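Local structure of iron-containing alcohol dehydrogenase (Ralstonia eutropha, 3JZD) at residues V309-I314 with Q349-G354; D320-A325 with P343-L348. The protein probably reduces maleylacetate to 3-oxoadipate with NADH or NADPH, as a homodimer of the iron-containing alcohol dehydrogenase family that binds NAD. All blocks are in the same frame, centred on the assembly; numbering follows the deposited sequence.

Interaction 1: residues V309-I314 with Q349-G354; sequences VALRDI and QAAYEG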
loop_
_atom_site.group_PDB
_atom_site.type_symbol
_atom_site.label_atom_id
_atom_site.label_comp_id
_atom_site.label_asym_id
_atom_site.label_seq_id
_atom_site.Cartn_x
_atom_site.Cartn_y
_atom_site.Cartn_z
ATOM N N VAL A 309 17.379 -7.259 27.500
ATOM C CA VAL A 309 16.032 -7.813 27.623
ATOM C C VAL A 309 15.396 -7.523 29.000
ATOM O O VAL A 309 14.305 -8.006 29.306
ATOM C CB VAL A 309 16.073 -9.333 27.368
ATOM C CG1 VAL A 309 16.508 -9.623 25.921
ATOM C CG2 VAL A 309 17.023 -10.053 28.403
ATOM N N ALA A 310 16.085 -6.735 29.821
ATOM C CA ALA A 310 15.628 -6.401 31.162
ATOM C C ALA A 310 15.709 -4.910 31.316
ATOM O O ALA A 310 16.762 -4.322 31.033
ATOM C CB ALA A 310 16.509 -7.109 32.212
ATOM N N LEU A 311 14.620 -4.271 31.768
ATOM C CA LEU A 311 14.637 -2.834 31.999
ATOM C C LEU A 311 15.718 -2.469 33.006
ATOM O O LEU A 311 16.243 -1.340 33.008
ATOM C CB LEU A 311 13.266 -2.304 32.509
ATOM C CG LEU A 311 12.053 -2.451 31.602
ATOM C CD1 LEU A 311 10.800 -2.044 32.351
ATOM C CD2 LEU A 311 12.267 -1.602 30.266
ATOM N N ARG A 312 16.073 -3.422 33.853
ATOM C CA ARG A 312 17.099 -3.217 34.856
ATOM C C ARG A 312 18.402 -2.747 34.185
ATOM O O ARG A 312 19.138 -1.941 34.720
ATOM C CB ARG A 312 17.388 -4.534 35.612
ATOM C CG ARG A 312 18.446 -4.390 36.741
ATOM C CD ARG A 312 19.033 -5.712 37.298
ATOM N NE ARG A 312 18.183 -6.866 37.007
ATOM C CZ ARG A 312 18.266 -7.629 35.898
ATOM N NH1 ARG A 312 19.172 -7.385 34.944
ATOM N NH2 ARG A 312 17.433 -8.650 35.737
ATOM N N ASP A 313 18.687 -3.306 33.016
ATOM C CA ASP A 313 19.914 -3.010 32.295
ATOM C C ASP A 313 19.953 -1.734 31.495
ATOM O O ASP A 313 21.003 -1.373 31.055
ATOM C CB ASP A 313 20.258 -4.181 31.425
ATOM C CG ASP A 313 20.491 -5.408 32.251
ATOM O OD1 ASP A 313 20.948 -5.250 33.403
ATOM O OD2 ASP A 313 20.207 -6.521 31.781
ATOM N N ILE A 314 18.832 -1.045 31.347
ATOM C CA ILE A 314 18.799 0.209 30.606
ATOM C C ILE A 314 18.367 1.377 31.494
ATOM O O ILE A 314 17.802 2.371 31.023
ATOM C CB ILE A 314 17.976 0.135 29.289
ATOM C CG1 ILE A 314 16.508 -0.210 29.576
ATOM C CG2 ILE A 314 18.559 -0.927 28.344
ATOM C CD1 ILE A 314 15.510 0.412 28.557
ATOM N N GLN A 349 7.188 -5.922 36.193
ATOM C CA GLN A 349 8.173 -6.615 37.002
ATOM C C GLN A 349 8.952 -7.596 36.095
ATOM O O GLN A 349 10.179 -7.709 36.186
ATOM C CB GLN A 349 7.509 -7.396 38.126
ATOM C CG GLN A 349 8.496 -8.024 39.100
ATOM C CD GLN A 349 9.236 -6.963 39.893
ATOM O OE1 GLN A 349 8.667 -5.917 40.215
ATOM N NE2 GLN A 349 10.481 -7.218 40.211
ATOM N N ALA A 350 8.216 -8.328 35.258
ATOM C CA ALA A 350 8.812 -9.288 34.318
ATOM C C ALA A 350 9.734 -8.599 33.293
ATOM O O ALA A 350 10.789 -9.113 32.954
ATOM C CB ALA A 350 7.698 -10.115 33.593
ATOM N N ALA A 351 9.316 -7.450 32.810
ATOM C CA ALA A 351 10.117 -6.632 31.888
ATOM C C ALA A 351 11.387 -6.132 32.607
ATOM O O ALA A 351 12.496 -6.153 32.021
ATOM C CB ALA A 351 9.295 -5.420 31.371
ATOM N N TYR A 352 11.225 -5.729 33.875
ATOM C CA TYR A 352 12.350 -5.246 34.711
ATOM C C TYR A 352 13.422 -6.319 34.834
ATOM O O TYR A 352 14.609 -6.069 34.639
ATOM C CB TYR A 352 11.899 -4.814 36.122
ATOM C CG TYR A 352 13.067 -4.407 36.986
ATOM C CD1 TYR A 352 13.663 -3.179 36.827
ATOM C CD2 TYR A 352 13.636 -5.292 37.880
ATOM C CE1 TYR A 352 14.764 -2.820 37.556
ATOM C CE2 TYR A 352 14.743 -4.931 38.625
ATOM C CZ TYR A 352 15.294 -3.702 38.455
ATOM O OH TYR A 352 16.379 -3.328 39.190
ATOM N N GLU A 353 12.964 -7.517 35.119
ATOM C CA GLU A 353 13.826 -8.642 35.378
ATOM C C GLU A 353 14.296 -9.352 34.132
ATOM O O GLU A 353 15.259 -10.048 34.191
ATOM C CB GLU A 353 13.118 -9.629 36.309
ATOM C CG GLU A 353 12.995 -9.102 37.763
ATOM C CD GLU A 353 12.094 -9.951 38.638
ATOM O OE1 GLU A 353 11.556 -10.959 38.143
ATOM O OE2 GLU A 353 11.879 -9.601 39.825
ATOM N N GLY A 354 13.648 -9.182 33.007
ATOM C CA GLY A 354 14.102 -9.847 31.797
ATOM C C GLY A 354 13.775 -11.330 31.790
ATOM O O GLY A 354 14.557 -12.143 31.310
#
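Arg312 and Tyr352 meet because both side chains set off anti to their backbone N, with chi1 of -178° and 176°. The Tyr352 ring swings out beside its own helix and reaches the start of the Arg312 side chain. Arg312 CB lies over one face of the ring, displaced toward the rim, 3.9 Å from the ring centroid in a CH-pi contact. Arg312 CG continues along the ring and comes to 3.4 Å from Tyr352 OH. The Arg312 chain bends at chi3. Its CZ is 5.7 Å from the Tyr352 ring centroid, so any cation-pi attraction is weak at most. The guanidinium plane is steeply turned against the ring, and Tyr352 O lies over one of its faces. Glu353 O sits at its edge, 3.0 Å from Arg312 NH2. Arg312 NH1 makes a weak hydrogen bond, part of a salt bridge, to Asp313 OD1.

This is the end of helix 341-353, closed by a Schellman motif with Gly354 as the positive-phi C-prime residue. The last turn has carbonyls to offer, and the 3-10 segment 311-313 takes up two of them. Leu311 N donates to Ala351 O at 2.8 Å, tilted from the carbonyl plane. Arg312 N donates to Tyr352 O at 3.1 Å, in the carbonyl plane on a lone pair. Two CA-H...O contacts add to this, Ala310 CA to Ala351 O and Gly354 CA to Val309 O.

Leu311 CD1 rests 3.8 Å from Ala351 CB, and Leu311 also packs on Ile263 of helix 257-272. Ala310 CB lies against the terminal turn, 3.3 Å from Tyr352 O. Val309 packs on Phe299 and Ala302 of helix 294-304.

Interaction 2: residues D320-A325 with P343-L348; sequences DLDRAA and PIRALL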
loop_
_atom_site.group_PDB
_atom_site.type_symbol
_atom_site.label_atom_id
_atom_site.label_comp_id
_atom_site.label_asym_id
_atom_site.label_seq_id
_atom_site.Cartn_x
_atom_site.Cartn_y
_atom_site.Cartn_z
ATOM N N ASP A 320 10.860 2.367 40.985
ATOM C CA ASP A 320 9.937 3.208 40.227
ATOM C C ASP A 320 8.826 2.422 39.516
ATOM O O ASP A 320 7.986 3.012 38.846
ATOM C CB ASP A 320 10.713 3.954 39.140
ATOM C CG ASP A 320 11.471 5.137 39.656
ATOM O OD1 ASP A 320 11.064 5.657 40.704
ATOM O OD2 ASP A 320 12.444 5.573 38.983
ATOM N N LEU A 321 8.836 1.101 39.646
ATOM C CA LEU A 321 7.876 0.269 38.964
ATOM C C LEU A 321 6.478 0.511 39.490
ATOM O O LEU A 321 5.542 0.583 38.696
ATOM C CB LEU A 321 8.275 -1.215 39.047
ATOM C CG LEU A 321 9.600 -1.633 38.346
ATOM C CD1 LEU A 321 9.947 -3.115 38.724
ATOM C CD2 LEU A 321 9.590 -1.439 36.810
ATOM N N ASP A 322 6.324 0.689 40.809
ATOM C CA ASP A 322 5.018 0.989 41.351
ATOM C C ASP A 322 4.472 2.268 40.699
ATOM O O ASP A 322 3.298 2.296 40.308
ATOM C CB ASP A 322 5.037 1.199 42.857
ATOM C CG ASP A 322 5.406 -0.063 43.656
ATOM O OD1 ASP A 322 5.152 -1.218 43.214
ATOM O OD2 ASP A 322 5.950 0.142 44.770
ATOM N N ARG A 323 5.295 3.319 40.596
ATOM C CA ARG A 323 4.853 4.566 39.989
ATOM C C ARG A 323 4.546 4.364 38.502
ATOM O O ARG A 323 3.567 4.885 37.981
ATOM C CB ARG A 323 5.898 5.660 40.141
ATOM C CG ARG A 323 5.508 6.991 39.479
ATOM C CD ARG A 323 6.612 8.051 39.551
ATOM N NE ARG A 323 6.965 8.372 40.925
ATOM C CZ ARG A 323 6.412 9.330 41.677
ATOM N NH1 ARG A 323 5.483 10.141 41.200
ATOM N NH2 ARG A 323 6.802 9.482 42.933
ATOM N N ALA A 324 5.383 3.600 37.837
ATOM C CA ALA A 324 5.174 3.294 36.435
ATOM C C ALA A 324 3.819 2.615 36.215
ATOM O O ALA A 324 3.154 2.882 35.208
ATOM C CB ALA A 324 6.329 2.404 35.903
ATOM N N ALA A 325 3.431 1.704 37.105
ATOM C CA ALA A 325 2.144 1.044 36.953
ATOM C C ALA A 325 0.999 2.088 37.148
ATOM O O ALA A 325 -0.006 2.058 36.427
ATOM C CB ALA A 325 1.984 -0.115 37.900
ATOM N N PRO A 343 -2.162 -6.892 36.870
ATOM C CA PRO A 343 -1.455 -7.491 35.754
ATOM C C PRO A 343 -0.489 -6.503 35.047
ATOM O O PRO A 343 0.498 -6.933 34.515
ATOM C CB PRO A 343 -2.576 -7.972 34.834
ATOM C CG PRO A 343 -3.779 -7.082 35.171
ATOM C CD PRO A 343 -3.620 -6.859 36.665
ATOM N N ILE A 344 -0.761 -5.204 35.059
ATOM C CA ILE A 344 0.212 -4.235 34.493
ATOM C C ILE A 344 1.466 -4.178 35.357
ATOM O O ILE A 344 2.589 -4.151 34.833
ATOM C CB ILE A 344 -0.361 -2.803 34.303
ATOM C CG1 ILE A 344 -1.265 -2.776 33.067
ATOM C CG2 ILE A 344 0.780 -1.739 34.173
ATOM C CD1 ILE A 344 -0.565 -2.980 31.730
ATOM N N ARG A 345 1.272 -4.201 36.673
ATOM C CA ARG A 345 2.400 -4.186 37.587
ATOM C C ARG A 345 3.255 -5.461 37.427
ATOM O O ARG A 345 4.470 -5.405 37.544
ATOM C CB ARG A 345 1.932 -4.043 39.033
ATOM C CG ARG A 345 3.112 -4.055 40.006
ATOM C CD ARG A 345 3.984 -2.835 39.779
ATOM N NE ARG A 345 5.065 -2.765 40.740
ATOM C CZ ARG A 345 6.190 -3.467 40.642
ATOM N NH1 ARG A 345 6.367 -4.340 39.640
ATOM N NH2 ARG A 345 7.131 -3.329 41.560
ATOM N N ALA A 346 2.618 -6.601 37.167
ATOM C CA ALA A 346 3.333 -7.877 36.948
ATOM C C ALA A 346 4.070 -7.868 35.575
ATOM O O ALA A 346 5.162 -8.436 35.445
ATOM C CB ALA A 346 2.331 -9.084 37.020
ATOM N N LEU A 347 3.463 -7.215 34.571
ATOM C CA LEU A 347 4.099 -7.064 33.258
ATOM C C LEU A 347 5.382 -6.303 33.484
ATOM O O LEU A 347 6.429 -6.707 33.034
ATOM C CB LEU A 347 3.206 -6.261 32.293
ATOM C CG LEU A 347 3.693 -5.885 30.876
ATOM C CD1 LEU A 347 2.511 -5.379 30.010
ATOM C CD2 LEU A 347 4.893 -4.826 30.910
ATOM N N LEU A 348 5.284 -5.200 34.200
ATOM C CA LEU A 348 6.439 -4.350 34.475
ATOM C C LEU A 348 7.556 -5.049 35.250
ATOM O O LEU A 348 8.742 -4.800 35.001
ATOM C CB LEU A 348 5.966 -3.113 35.239
ATOM C CG LEU A 348 5.250 -2.059 34.403
ATOM C CD1 LEU A 348 4.568 -1.045 35.274
ATOM C CD2 LEU A 348 6.253 -1.392 33.490
#
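Arg345 and Asp322 form the polar part of this contact, a salt bridge between two helices. Arg345 NE donates to Asp322 OD1 at 2.9 Å with an N-H...O angle of 165°. The oxygen is met on its anti side and lies close to the guanidinium plane. Arg345 NH2 adds a weak bond of 3.3 Å to the same Asp322 OD1. The carboxylate and guanidinium planes are well away from coplanar. Arg345 NH1 is held by Gln349 OE1, one turn further along the helix.

One flat-group contact comes next. Leu321 CB sits over the centre of one guanidinium face, 3.5 Å from Arg345 CZ. The Arg345 chain bends at chi2 (65°), which carries its end across Leu321.

The segments of helices 321-328 and 341-353 cross at 134°, their axes 9.2 Å apart at closest approach, within the all-helical C-terminal domain of this dehydrogenase family.

Apolar contacts make up the rest of the contact. Leu348 CD1 touches both alanines, 3.9 Å from Ala324 CB and 3.8 Å from Ala325 CB. Leu321 CD2 comes to 4.3 Å from Leu348 CB. Ile344 CG2 lies 4.2 Å from Ala325 CB. Phe253 of helix 241-253 packs on Ala324, and Leu241 on Ile344.

How the interactions relate
Both interactions use helix 341-353 in the C-terminal family region. Interaction 2 uses its first half, and interaction 1 takes its C-terminal end. Their centres are about 12 Å apart. Along the chain the order is 309-314, 320-325, 343-348, 349-354, so interaction 2 is nested inside the loop closed by interaction 1. Leu321 joins the two, since its CD1 packs on Tyr352 CB at 3.7 Å and also touches Gln349. Going along helix 341-353, helix 321-328 packs first, at 343-348, and the loop 309-314 then meets the C-terminal end. Helix 257-272 touches residues of both. A bound calcium ion lies about 6 Å from the Tyr352 side chain, and one about 5 Å from that of Asp322.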